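Local coordinates for multiple antibiotic resistance protein MarR (Escherichia coli, PDB 1JGS) that represses transcription of the marRAB operon, which activates antibiotic resistance and oxidative stress genes, by binding the marO operator site, at residues A[79-84]-A[89-94]; A[37-42]-A[66-71]; A[24-29]-A[111-116]; A[70-73]-A[77-80]. All coordinates share one frame; numbering follows the deposited sequence.

Contact 1: A[79-84]-A[89-94]. With SAL (2-hydroxybenzoic acid), chain B.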
# COMPACT_ATOMS: atom_id res chain seq x y z
N GLU A 79 3.43 -4.05 -23.74
CA GLU A 79 4.34 -4.64 -24.71
C GLU A 79 5.76 -4.37 -24.25
O GLU A 79 6.03 -3.39 -23.54
CB GLU A 79 4.11 -4.08 -26.12
CG GLU A 79 4.63 -2.68 -26.40
CD GLU A 79 4.19 -2.19 -27.78
OE1 GLU A 79 2.97 -2.09 -28.00
OE2 GLU A 79 5.04 -1.89 -28.65
N ARG A 80 6.66 -5.26 -24.65
CA ARG A 80 8.07 -5.21 -24.30
C ARG A 80 8.96 -4.76 -25.45
O ARG A 80 8.82 -5.23 -26.59
CB ARG A 80 8.51 -6.60 -23.85
CG ARG A 80 9.22 -6.65 -22.53
CD ARG A 80 9.43 -8.08 -22.17
NE ARG A 80 8.15 -8.77 -22.20
CZ ARG A 80 7.53 -9.27 -21.14
NH1 ARG A 80 8.07 -9.16 -19.94
NH2 ARG A 80 6.35 -9.87 -21.29
N LEU A 81 9.90 -3.87 -25.16
CA LEU A 81 10.83 -3.41 -26.19
C LEU A 81 12.24 -3.48 -25.62
O LEU A 81 12.42 -3.53 -24.40
CB LEU A 81 10.51 -1.99 -26.63
CG LEU A 81 10.65 -0.90 -25.56
CD1 LEU A 81 11.11 0.39 -26.21
CD2 LEU A 81 9.32 -0.72 -24.84
N PRO A 82 13.25 -3.50 -26.50
CA PRO A 82 14.64 -3.56 -26.03
C PRO A 82 15.01 -2.29 -25.28
O PRO A 82 14.56 -1.20 -25.65
CB PRO A 82 15.43 -3.72 -27.33
CG PRO A 82 14.44 -4.40 -28.26
CD PRO A 82 13.18 -3.64 -27.96
N ASN A 83 15.80 -2.44 -24.23
CA ASN A 83 16.23 -1.29 -23.44
C ASN A 83 17.46 -0.70 -24.12
O ASN A 83 18.48 -1.38 -24.26
CB ASN A 83 16.58 -1.71 -22.01
CG ASN A 83 16.90 -0.52 -21.11
OD1 ASN A 83 17.63 0.38 -21.51
ND2 ASN A 83 16.38 -0.52 -19.89
N PRO A 84 17.38 0.56 -24.57
CA PRO A 84 18.50 1.23 -25.24
C PRO A 84 19.73 1.37 -24.35
O PRO A 84 20.83 0.98 -24.73
CB PRO A 84 17.90 2.58 -25.63
CG PRO A 84 16.46 2.24 -25.87
CD PRO A 84 16.16 1.38 -24.67
N GLY A 89 18.61 -6.32 -21.46
CA GLY A 89 17.31 -6.11 -20.85
C GLY A 89 16.25 -5.51 -21.74
O GLY A 89 16.48 -5.21 -22.91
N VAL A 90 15.06 -5.34 -21.17
CA VAL A 90 13.94 -4.78 -21.92
C VAL A 90 13.20 -3.76 -21.09
O VAL A 90 13.44 -3.61 -19.89
CB VAL A 90 12.92 -5.87 -22.34
CG1 VAL A 90 13.59 -6.88 -23.23
CG2 VAL A 90 12.32 -6.53 -21.11
N LEU A 91 12.29 -3.06 -21.76
CA LEU A 91 11.48 -2.06 -21.11
C LEU A 91 10.07 -2.52 -21.40
O LEU A 91 9.85 -3.32 -22.32
CB LEU A 91 11.69 -0.66 -21.73
CG LEU A 91 13.03 0.08 -21.64
CD1 LEU A 91 13.07 1.15 -22.71
CD2 LEU A 91 13.24 0.71 -20.26
N VAL A 92 9.13 -2.05 -20.61
CA VAL A 92 7.75 -2.40 -20.86
C VAL A 92 7.04 -1.08 -20.93
O VAL A 92 7.34 -0.16 -20.16
CB VAL A 92 7.15 -3.28 -19.74
CG1 VAL A 92 7.88 -4.65 -19.69
CG2 VAL A 92 7.25 -2.56 -18.41
N LYS A 93 6.12 -0.97 -21.87
CA LYS A 93 5.33 0.24 -22.02
C LYS A 93 3.93 -0.23 -22.36
O LYS A 93 3.73 -1.39 -22.72
CB LYS A 93 5.89 1.10 -23.15
CG LYS A 93 5.70 0.52 -24.54
CD LYS A 93 6.48 1.31 -25.57
CE LYS A 93 5.61 1.67 -26.75
NZ LYS A 93 4.44 2.51 -26.34
N LEU A 94 2.97 0.68 -22.26
CA LEU A 94 1.60 0.33 -22.57
C LEU A 94 1.38 0.35 -24.07
O LEU A 94 2.01 1.13 -24.79
CB LEU A 94 0.65 1.34 -21.93
CG LEU A 94 0.71 1.52 -20.41
CD1 LEU A 94 -0.55 2.30 -19.99
CD2 LEU A 94 0.76 0.15 -19.69
C1' SAL B . 10.36 -9.61 -17.69
O1' SAL B . 10.73 -9.48 -18.96
O2' SAL B . 9.20 -9.90 -17.39
C1 SAL B . 11.41 -9.39 -16.67
C2 SAL B . 11.10 -9.51 -15.25
C3 SAL B . 12.08 -9.31 -14.26
C4 SAL B . 13.39 -8.98 -14.61
C5 SAL B . 13.76 -8.85 -16.14
C6 SAL B . 12.76 -9.06 -17.08
O2 SAL B . 9.85 -9.83 -14.81
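Glu79 with Lys93 and Leu81 with Leu91 are the hydrogen-bonded pairs of an antiparallel beta hairpin, the wing of MarR's winged helix-turn-helix fold. Two backbone bonds close each pair, the shortest from Leu91 N to Leu81 O at 2.7 Å. Pro82, in a non-hydrogen-bonded pair with Val90, can lack an amide hydrogen without costing the ladder a bond, and Asn83 adds a last one from its N to Gly89 O (3.1 Å), arriving from above the carbonyl plane as the ladder ends.

Side-chain packing is dense round Leu91. One methyl, CD1, rests on the ring of Pro84, while Leu91 CD2 lies 3.4 Å from Asn83 ND2. Leu81 has its CG between the backbone N and the carbonyl carbon (chi1 63°), and this rotation swings its CD2 across the strand, to 3.6 Å from Lys93 CD and over Leu91 CB. On the other face Arg80 CG comes within 3.4 Å of Val90 CG2, and the buried Val92 sets CG1 against the same Arg80 CG.

The end of the ribbon away from the turn is looser. Glu79 and Lys93 run side by side through their methylenes, yet OE2 of Glu79 and NZ of Lys93 stay 5.0 Å apart, and Lys93 NZ bends round to hydrogen-bond Leu94 O (3.2 Å).

Long side chains suit this exposed ribbon because their carbons pack while their ends stay polar. Braced by Val90, Arg80 gives a weak bond, NH1 to salicylate O1' (2.9 Å, 128° at the hydrogen). A cationic group held on the wing would suit an anionic partner, here probably the carboxylate.

Contact 2: A[37-42]-A[66-71]. With SAL (2-hydroxybenzoic acid), chain B; SAL (2-hydroxybenzoic acid), chain C.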
# COMPACT_ATOMS: atom_id res chain seq x y z
N PHE A 37 -4.46 -2.64 -12.58
CA PHE A 37 -4.65 -1.20 -12.79
C PHE A 37 -3.45 -0.40 -12.28
O PHE A 37 -2.95 0.49 -12.97
CB PHE A 37 -5.93 -0.73 -12.09
CG PHE A 37 -6.22 0.72 -12.27
CD1 PHE A 37 -6.17 1.30 -13.54
CD2 PHE A 37 -6.57 1.52 -11.19
CE1 PHE A 37 -6.45 2.66 -13.73
CE2 PHE A 37 -6.85 2.87 -11.36
CZ PHE A 37 -6.79 3.44 -12.64
N LYS A 38 -2.98 -0.73 -11.08
CA LYS A 38 -1.82 -0.06 -10.49
C LYS A 38 -0.59 -0.24 -11.39
O LYS A 38 0.13 0.72 -11.68
CB LYS A 38 -1.53 -0.63 -9.10
CG LYS A 38 -2.66 -0.45 -8.09
CD LYS A 38 -2.35 -1.18 -6.79
CE LYS A 38 -3.43 -0.95 -5.73
NZ LYS A 38 -3.48 0.47 -5.27
N VAL A 39 -0.35 -1.47 -11.84
CA VAL A 39 0.79 -1.70 -12.72
C VAL A 39 0.69 -0.86 -13.99
O VAL A 39 1.70 -0.38 -14.50
CB VAL A 39 0.92 -3.19 -13.11
CG1 VAL A 39 1.90 -3.36 -14.27
CG2 VAL A 39 1.40 -3.99 -11.90
N LEU A 40 -0.53 -0.67 -14.51
CA LEU A 40 -0.69 0.14 -15.72
C LEU A 40 -0.42 1.63 -15.46
O LEU A 40 0.24 2.31 -16.25
CB LEU A 40 -2.10 0.01 -16.32
CG LEU A 40 -2.59 -1.27 -17.01
CD1 LEU A 40 -3.97 -1.01 -17.61
CD2 LEU A 40 -1.62 -1.70 -18.09
N CYS A 41 -0.94 2.14 -14.36
CA CYS A 41 -0.75 3.55 -14.04
C CYS A 41 0.73 3.84 -13.82
O CYS A 41 1.22 4.91 -14.19
CB CYS A 41 -1.55 3.92 -12.79
SG CYS A 41 -3.33 3.76 -13.01
N SER A 42 1.44 2.89 -13.22
CA SER A 42 2.87 3.06 -12.95
C SER A 42 3.74 3.03 -14.20
O SER A 42 4.71 3.76 -14.29
CB SER A 42 3.36 1.97 -11.99
OG SER A 42 2.67 2.03 -10.75
N THR A 66 6.34 -10.74 -12.96
CA THR A 66 6.60 -11.43 -14.21
C THR A 66 5.33 -12.05 -14.75
O THR A 66 5.00 -11.90 -15.93
CB THR A 66 7.64 -12.56 -14.03
OG1 THR A 66 8.75 -12.07 -13.26
CG2 THR A 66 8.14 -13.06 -15.38
N ARG A 67 4.62 -12.77 -13.89
CA ARG A 67 3.37 -13.40 -14.30
C ARG A 67 2.39 -12.30 -14.63
O ARG A 67 1.64 -12.38 -15.59
CB ARG A 67 2.79 -14.29 -13.18
CG ARG A 67 3.69 -15.46 -12.78
CD ARG A 67 2.90 -16.58 -12.09
NE ARG A 67 2.19 -16.13 -10.89
CZ ARG A 67 2.78 -15.84 -9.74
NH1 ARG A 67 4.10 -15.95 -9.60
NH2 ARG A 67 2.05 -15.44 -8.71
N MET A 68 2.40 -11.25 -13.82
CA MET A 68 1.53 -10.10 -14.02
C MET A 68 1.79 -9.45 -15.39
O MET A 68 0.86 -9.17 -16.15
CB MET A 68 1.78 -9.06 -12.92
CG MET A 68 1.21 -7.68 -13.21
SD MET A 68 -0.58 -7.66 -13.19
CE MET A 68 -0.86 -7.26 -11.43
N LEU A 69 3.06 -9.21 -15.69
CA LEU A 69 3.40 -8.59 -16.96
C LEU A 69 2.95 -9.48 -18.12
O LEU A 69 2.43 -8.98 -19.14
CB LEU A 69 4.90 -8.28 -17.01
CG LEU A 69 5.37 -7.12 -16.10
CD1 LEU A 69 6.88 -6.99 -16.17
CD2 LEU A 69 4.74 -5.80 -16.57
N ASP A 70 3.11 -10.80 -17.97
CA ASP A 70 2.70 -11.73 -19.02
C ASP A 70 1.19 -11.68 -19.17
O ASP A 70 0.69 -11.70 -20.29
CB ASP A 70 3.15 -13.16 -18.71
CG ASP A 70 4.59 -13.45 -19.16
OD1 ASP A 70 5.23 -12.59 -19.82
OD2 ASP A 70 5.08 -14.56 -18.85
N ARG A 71 0.46 -11.64 -18.07
CA ARG A 71 -1.00 -11.58 -18.19
C ARG A 71 -1.38 -10.29 -18.91
O ARG A 71 -2.27 -10.28 -19.76
CB ARG A 71 -1.66 -11.62 -16.80
CG ARG A 71 -3.18 -11.44 -16.81
CD ARG A 71 -3.87 -12.41 -17.77
NE ARG A 71 -3.63 -13.82 -17.45
CZ ARG A 71 -4.15 -14.46 -16.41
NH1 ARG A 71 -4.96 -13.81 -15.58
NH2 ARG A 71 -3.89 -15.74 -16.20
C1' SAL B . 10.36 -9.61 -17.69
O1' SAL B . 10.73 -9.48 -18.96
O2' SAL B . 9.20 -9.90 -17.39
C1 SAL B . 11.41 -9.39 -16.67
C2 SAL B . 11.10 -9.51 -15.25
C3 SAL B . 12.08 -9.31 -14.26
C4 SAL B . 13.39 -8.98 -14.61
C5 SAL B . 13.76 -8.85 -16.14
C6 SAL B . 12.76 -9.06 -17.08
O2 SAL B . 9.85 -9.83 -14.81
C1' SAL C . -2.57 -10.89 -12.16
O1' SAL C . -3.63 -10.55 -12.87
O2' SAL C . -1.63 -11.58 -12.66
C1 SAL C . -2.56 -10.40 -10.77
C2 SAL C . -1.43 -10.70 -9.88
C3 SAL C . -1.41 -10.24 -8.53
C4 SAL C . -2.47 -9.48 -8.02
C5 SAL C . -3.70 -9.15 -8.97
C6 SAL C . -3.66 -9.62 -10.28
O2 SAL C . -0.34 -11.44 -10.29
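Val39 fits its two methyls against Met68 and Leu69, and apolar contact is all that joins these two helix segments. Val39 CG2 lies 3.9 Å from Met68 CG, the two side chains running antiparallel alongside each other; Val39 CG1 reaches Leu69 CD2 more loosely, at 4.4 Å. A short, branched valine suits helix 34-46 here because it offers two methyls close to the backbone, whereas the flexible methionine spans the rest. Met68 starts with CG anti to the backbone N (chi1 165°), then bends at its next two bonds, bringing its terminal methyl back beside Val39. Leu58 of helix 51-58 also packs on Val39.

The ligand contacts lie on either side of helix 62-74. Met68 CE sits 3.6 Å from C1 of the chain C salicylate, almost straight above that ring atom, and Gln36 hydrogen-bonds the same ligand. Leu69 CD1 instead approaches O2' of the chain B salicylate at 3.9 Å, so neighbouring residues face different ligands.

No hydrogen bond crosses between the segments. The phenol O2 of the chain B salicylate donates to Thr66 OG1 (2.9 Å), and that hydroxyl is also bonded to Leu62 O, one turn back. Ser42 OG donates to Lys38 O (3.0 Å), which also accepts from Ser42 N. Arg67 forms a salt bridge with Asp61 of the second subunit.

This buried seam, with helix 34-46 backing helix 62-74, belongs to the helical core of a winged helix-turn-helix domain; in MarR relatives the latter is the DNA recognition helix, here flanked by two salicylates.

Contact 3: A[24-29]-A[111-116]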
# COMPACT_ATOMS: atom_id res chain seq x y z
N ASN A 24 -11.08 -1.52 -5.31
CA ASN A 24 -11.47 -2.88 -5.66
C ASN A 24 -12.97 -2.93 -5.98
O ASN A 24 -13.38 -3.57 -6.95
CB ASN A 24 -11.18 -3.87 -4.51
CG ASN A 24 -9.70 -4.22 -4.40
OD1 ASN A 24 -8.95 -3.57 -3.66
ND2 ASN A 24 -9.28 -5.24 -5.14
N GLU A 25 -13.78 -2.25 -5.16
CA GLU A 25 -15.23 -2.23 -5.35
C GLU A 25 -15.66 -1.61 -6.68
O GLU A 25 -16.63 -2.04 -7.29
CB GLU A 25 -15.93 -1.52 -4.19
CG GLU A 25 -16.12 -2.39 -2.96
CD GLU A 25 -16.88 -1.69 -1.83
OE1 GLU A 25 -17.97 -1.14 -2.10
OE2 GLU A 25 -16.39 -1.70 -0.68
N TYR A 26 -14.92 -0.59 -7.12
CA TYR A 26 -15.24 0.08 -8.38
C TYR A 26 -14.81 -0.73 -9.60
O TYR A 26 -15.41 -0.59 -10.67
CB TYR A 26 -14.55 1.44 -8.45
CG TYR A 26 -14.90 2.38 -7.32
CD1 TYR A 26 -13.93 3.24 -6.80
CD2 TYR A 26 -16.19 2.43 -6.80
CE1 TYR A 26 -14.24 4.13 -5.78
CE2 TYR A 26 -16.51 3.32 -5.78
CZ TYR A 26 -15.53 4.17 -5.28
OH TYR A 26 -15.82 5.06 -4.27
N LEU A 27 -13.77 -1.55 -9.45
CA LEU A 27 -13.27 -2.36 -10.57
C LEU A 27 -13.85 -3.77 -10.60
O LEU A 27 -13.62 -4.53 -11.55
CB LEU A 27 -11.74 -2.45 -10.51
CG LEU A 27 -10.97 -1.13 -10.46
CD1 LEU A 27 -9.49 -1.42 -10.59
CD2 LEU A 27 -11.43 -0.22 -11.57
N SER A 28 -14.61 -4.10 -9.56
CA SER A 28 -15.24 -5.40 -9.42
C SER A 28 -16.04 -5.86 -10.64
O SER A 28 -16.01 -7.03 -11.00
CB SER A 28 -16.15 -5.40 -8.18
OG SER A 28 -16.72 -6.67 -7.95
N PRO A 29 -16.79 -4.94 -11.28
CA PRO A 29 -17.58 -5.34 -12.46
C PRO A 29 -16.77 -5.37 -13.77
O PRO A 29 -17.24 -5.91 -14.78
CB PRO A 29 -18.68 -4.27 -12.53
CG PRO A 29 -18.68 -3.63 -11.17
CD PRO A 29 -17.22 -3.62 -10.79
N GLN A 111 -13.43 9.51 -10.31
CA GLN A 111 -14.69 10.23 -10.17
C GLN A 111 -15.59 9.67 -9.06
O GLN A 111 -16.47 10.37 -8.57
CB GLN A 111 -15.46 10.21 -11.49
CG GLN A 111 -14.79 11.00 -12.61
CD GLN A 111 -15.42 10.76 -13.97
OE1 GLN A 111 -15.01 11.34 -14.97
NE2 GLN A 111 -16.43 9.89 -14.01
N ASP A 112 -15.37 8.41 -8.69
CA ASP A 112 -16.16 7.78 -7.64
C ASP A 112 -15.51 7.94 -6.27
O ASP A 112 -16.20 8.08 -5.26
CB ASP A 112 -16.35 6.29 -7.92
CG ASP A 112 -17.24 6.02 -9.11
OD1 ASP A 112 -17.53 4.83 -9.38
OD2 ASP A 112 -17.66 6.99 -9.78
N LEU A 113 -14.18 7.89 -6.25
CA LEU A 113 -13.45 8.04 -5.00
C LEU A 113 -13.63 9.44 -4.45
O LEU A 113 -14.05 9.61 -3.30
CB LEU A 113 -11.95 7.78 -5.23
CG LEU A 113 -11.48 6.33 -5.29
CD1 LEU A 113 -10.00 6.29 -5.66
CD2 LEU A 113 -11.71 5.67 -3.94
N HIS A 114 -13.33 10.43 -5.27
CA HIS A 114 -13.45 11.82 -4.87
C HIS A 114 -14.76 12.00 -4.12
O HIS A 114 -14.79 12.54 -3.02
CB HIS A 114 -13.44 12.73 -6.10
CG HIS A 114 -13.35 14.19 -5.77
ND1 HIS A 114 -14.22 14.82 -4.91
CD2 HIS A 114 -12.48 15.14 -6.19
CE1 HIS A 114 -13.91 16.10 -4.82
NE2 HIS A 114 -12.85 16.32 -5.58
N GLN A 115 -15.85 11.52 -4.73
CA GLN A 115 -17.17 11.62 -4.12
C GLN A 115 -17.23 10.86 -2.81
O GLN A 115 -17.43 11.45 -1.75
CB GLN A 115 -18.23 11.07 -5.07
CG GLN A 115 -18.20 11.68 -6.46
CD GLN A 115 -18.27 13.19 -6.44
OE1 GLN A 115 -19.20 13.77 -5.88
NE2 GLN A 115 -17.29 13.85 -7.05
N GLU A 116 -17.04 9.54 -2.88
CA GLU A 116 -17.08 8.71 -1.68
C GLU A 116 -16.21 9.18 -0.53
O GLU A 116 -16.67 9.21 0.62
CB GLU A 116 -16.73 7.26 -2.03
CG GLU A 116 -17.88 6.46 -2.62
CD GLU A 116 -19.14 6.58 -1.79
OE1 GLU A 116 -19.89 7.55 -1.99
OE2 GLU A 116 -19.37 5.70 -0.93
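Tyr26 lays one face of its ring against Asp112 and turns an edge toward Leu113 and Glu116, joining helix 8-27 to the long helix 96-118. This is helix-helix packing within the all-helical part of the MarR fold that, in the family, generally builds the dimer interface, although no other subunit touches these two segments.

The face contact is a CH-pi interaction. Asp112 CB stands 3.6 Å from the ring centroid, only 16° off the ring normal, and is displaced toward the rim, nearest to Tyr26 CZ at 3.5 Å. The two side chains overlap while pointing opposite ways, and the carboxylate plane is turned 81° from the ring. An aspartate suits the place because its CB covers the ring near CZ while OD1 lies farther along, 3.8 Å from Tyr26 CD2, in a residue that is partly exposed.

Leu113 comes to the edge instead. Its CG lies in the plane of the ring, 3.6 Å from Tyr26 CE1, and its CD2 is as near; the same leucine also packs against Lys19 and Leu22 of helix 8-27. Tyr26 takes its position with CG anti to the carbonyl carbon (chi1 -58°), which sends the ring across the gap to the second helix, where Val109 also touches it.

The phenol end is the tightest spot. Glu116 arrives at this rim near the ring plane, its carboxylate steeply inclined to the ring. Glu116 CG is 3.0 Å from Tyr26 OH, and Asp112 O, which already accepts from Glu116 N, lies 3.2 Å from that same oxygen.

Contact 4: A[70-73]-A[77-80]. With SAL (2-hydroxybenzoic acid), chain B.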
# COMPACT_ATOMS: atom_id res chain seq x y z
N ASP A 70 3.11 -10.80 -17.97
CA ASP A 70 2.70 -11.73 -19.02
C ASP A 70 1.19 -11.68 -19.17
O ASP A 70 0.69 -11.70 -20.29
CB ASP A 70 3.15 -13.16 -18.71
CG ASP A 70 4.59 -13.45 -19.16
OD1 ASP A 70 5.23 -12.59 -19.82
OD2 ASP A 70 5.08 -14.56 -18.85
N ARG A 71 0.46 -11.64 -18.07
CA ARG A 71 -1.00 -11.58 -18.19
C ARG A 71 -1.38 -10.29 -18.91
O ARG A 71 -2.27 -10.28 -19.76
CB ARG A 71 -1.66 -11.62 -16.80
CG ARG A 71 -3.18 -11.44 -16.81
CD ARG A 71 -3.87 -12.41 -17.77
NE ARG A 71 -3.63 -13.82 -17.45
CZ ARG A 71 -4.15 -14.46 -16.41
NH1 ARG A 71 -4.96 -13.81 -15.58
NH2 ARG A 71 -3.89 -15.74 -16.20
N LEU A 72 -0.72 -9.19 -18.58
CA LEU A 72 -1.05 -7.91 -19.22
C LEU A 72 -0.76 -7.93 -20.72
O LEU A 72 -1.48 -7.31 -21.50
CB LEU A 72 -0.30 -6.76 -18.52
CG LEU A 72 -0.86 -6.47 -17.12
CD1 LEU A 72 -0.01 -5.47 -16.36
CD2 LEU A 72 -2.27 -5.96 -17.28
N VAL A 73 0.29 -8.64 -21.12
CA VAL A 73 0.61 -8.74 -22.55
C VAL A 73 -0.50 -9.56 -23.21
O VAL A 73 -0.97 -9.19 -24.28
CB VAL A 73 1.97 -9.42 -22.78
CG1 VAL A 73 2.20 -9.67 -24.26
CG2 VAL A 73 3.08 -8.53 -22.21
N TRP A 77 -2.49 -5.16 -23.27
CA TRP A 77 -2.35 -3.85 -22.65
C TRP A 77 -0.92 -3.39 -22.49
O TRP A 77 -0.67 -2.20 -22.32
CB TRP A 77 -3.04 -3.83 -21.29
CG TRP A 77 -4.51 -4.09 -21.33
CD1 TRP A 77 -5.33 -4.01 -22.42
CD2 TRP A 77 -5.34 -4.48 -20.23
NE1 TRP A 77 -6.62 -4.34 -22.07
CE2 TRP A 77 -6.66 -4.63 -20.73
CE3 TRP A 77 -5.11 -4.71 -18.87
CZ2 TRP A 77 -7.73 -5.00 -19.92
CZ3 TRP A 77 -6.18 -5.09 -18.06
CH2 TRP A 77 -7.48 -5.23 -18.59
N VAL A 78 0.03 -4.32 -22.54
CA VAL A 78 1.43 -3.98 -22.36
C VAL A 78 2.30 -4.67 -23.40
O VAL A 78 1.95 -5.73 -23.90
CB VAL A 78 1.89 -4.42 -20.94
CG1 VAL A 78 3.40 -4.31 -20.80
CG2 VAL A 78 1.19 -3.58 -19.88
N GLU A 79 3.43 -4.05 -23.74
CA GLU A 79 4.34 -4.64 -24.71
C GLU A 79 5.76 -4.37 -24.25
O GLU A 79 6.03 -3.39 -23.54
CB GLU A 79 4.11 -4.08 -26.12
CG GLU A 79 4.63 -2.68 -26.40
CD GLU A 79 4.19 -2.19 -27.78
OE1 GLU A 79 2.97 -2.09 -28.00
OE2 GLU A 79 5.04 -1.89 -28.65
N ARG A 80 6.66 -5.26 -24.65
CA ARG A 80 8.07 -5.21 -24.30
C ARG A 80 8.96 -4.76 -25.45
O ARG A 80 8.82 -5.23 -26.59
CB ARG A 80 8.51 -6.60 -23.85
CG ARG A 80 9.22 -6.65 -22.53
CD ARG A 80 9.43 -8.08 -22.17
NE ARG A 80 8.15 -8.77 -22.20
CZ ARG A 80 7.53 -9.27 -21.14
NH1 ARG A 80 8.07 -9.16 -19.94
NH2 ARG A 80 6.35 -9.87 -21.29
C1' SAL B . 10.36 -9.61 -17.69
O1' SAL B . 10.73 -9.48 -18.96
O2' SAL B . 9.20 -9.90 -17.39
C1 SAL B . 11.41 -9.39 -16.67
C2 SAL B . 11.10 -9.51 -15.25
C3 SAL B . 12.08 -9.31 -14.26
C4 SAL B . 13.39 -8.98 -14.61
C5 SAL B . 13.76 -8.85 -16.14
C6 SAL B . 12.76 -9.06 -17.08
O2 SAL B . 9.85 -9.83 -14.81
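Leu72 meets the indole of Trp77 obliquely, the leucine crossing at about a right angle so that CD2 touches the six-membered ring at CE3, 3.5 Å away. The second flat group, the guanidinium of Arg80, has the chain B salicylate oxygen O1' at its edge, while Asp70 and Val73 approach it obliquely. Asp70 OD1 forms a salt bridge with Arg80 NH2, long at 3.3 Å and weak as a hydrogen bond (133° at the hydrogen), the carboxylate and guanidinium planes being 73° apart, consistent with the poor angle. Val73 CG2 reaches the same NH2 at 3.7 Å.

Next along the chain the helix turns into the strand. Trp77 N donates to Leu72 O (3.0 Å), a carbonyl near the helix end, consistent with a defined exit from helix 62-74. Val78 CG2 packs on Leu72 CB at 3.8 Å. Val73, with CG2 anti to its carbonyl carbon, lowers that methyl onto the backbone, 3.5 Å from Val78 O. Beta-branched valines suit both sides of so close a crossing, filling it without long chains; Gln36 and Leu40 of helix 34-46 pack against Trp77 and Val78.

An apolar inner end grades into a charged outer one. Arg80 is shared between a protein carboxylate at NH2 and the ligand at NH1, so Asp70 probably steadies the guanidinium, although the long, bent salt bridge is probably a weak hold.

How the contacts relate
From the N terminus, contact 3 closes the longest loop: residues 24-29 meet 111-116 across 81 intervening residues, and the other three contacts nest within that span. Contact 2 comes next, pairing helix 34-46 with helix 62-74. Contact 4 begins where contact 2 ends, sharing Asp70 and Arg71, and turns the chain into strand 78-82; contact 1 follows on that strand, sharing Glu79 and Arg80, and closes the hairpin. Contacts 1, 2 and 4 cluster on the DNA-binding lobe and all touch the chain B salicylate. Contact 3 lies about 31 Å from contact 1 between centres; it touches contact 2 where Phe37 packs on Leu27.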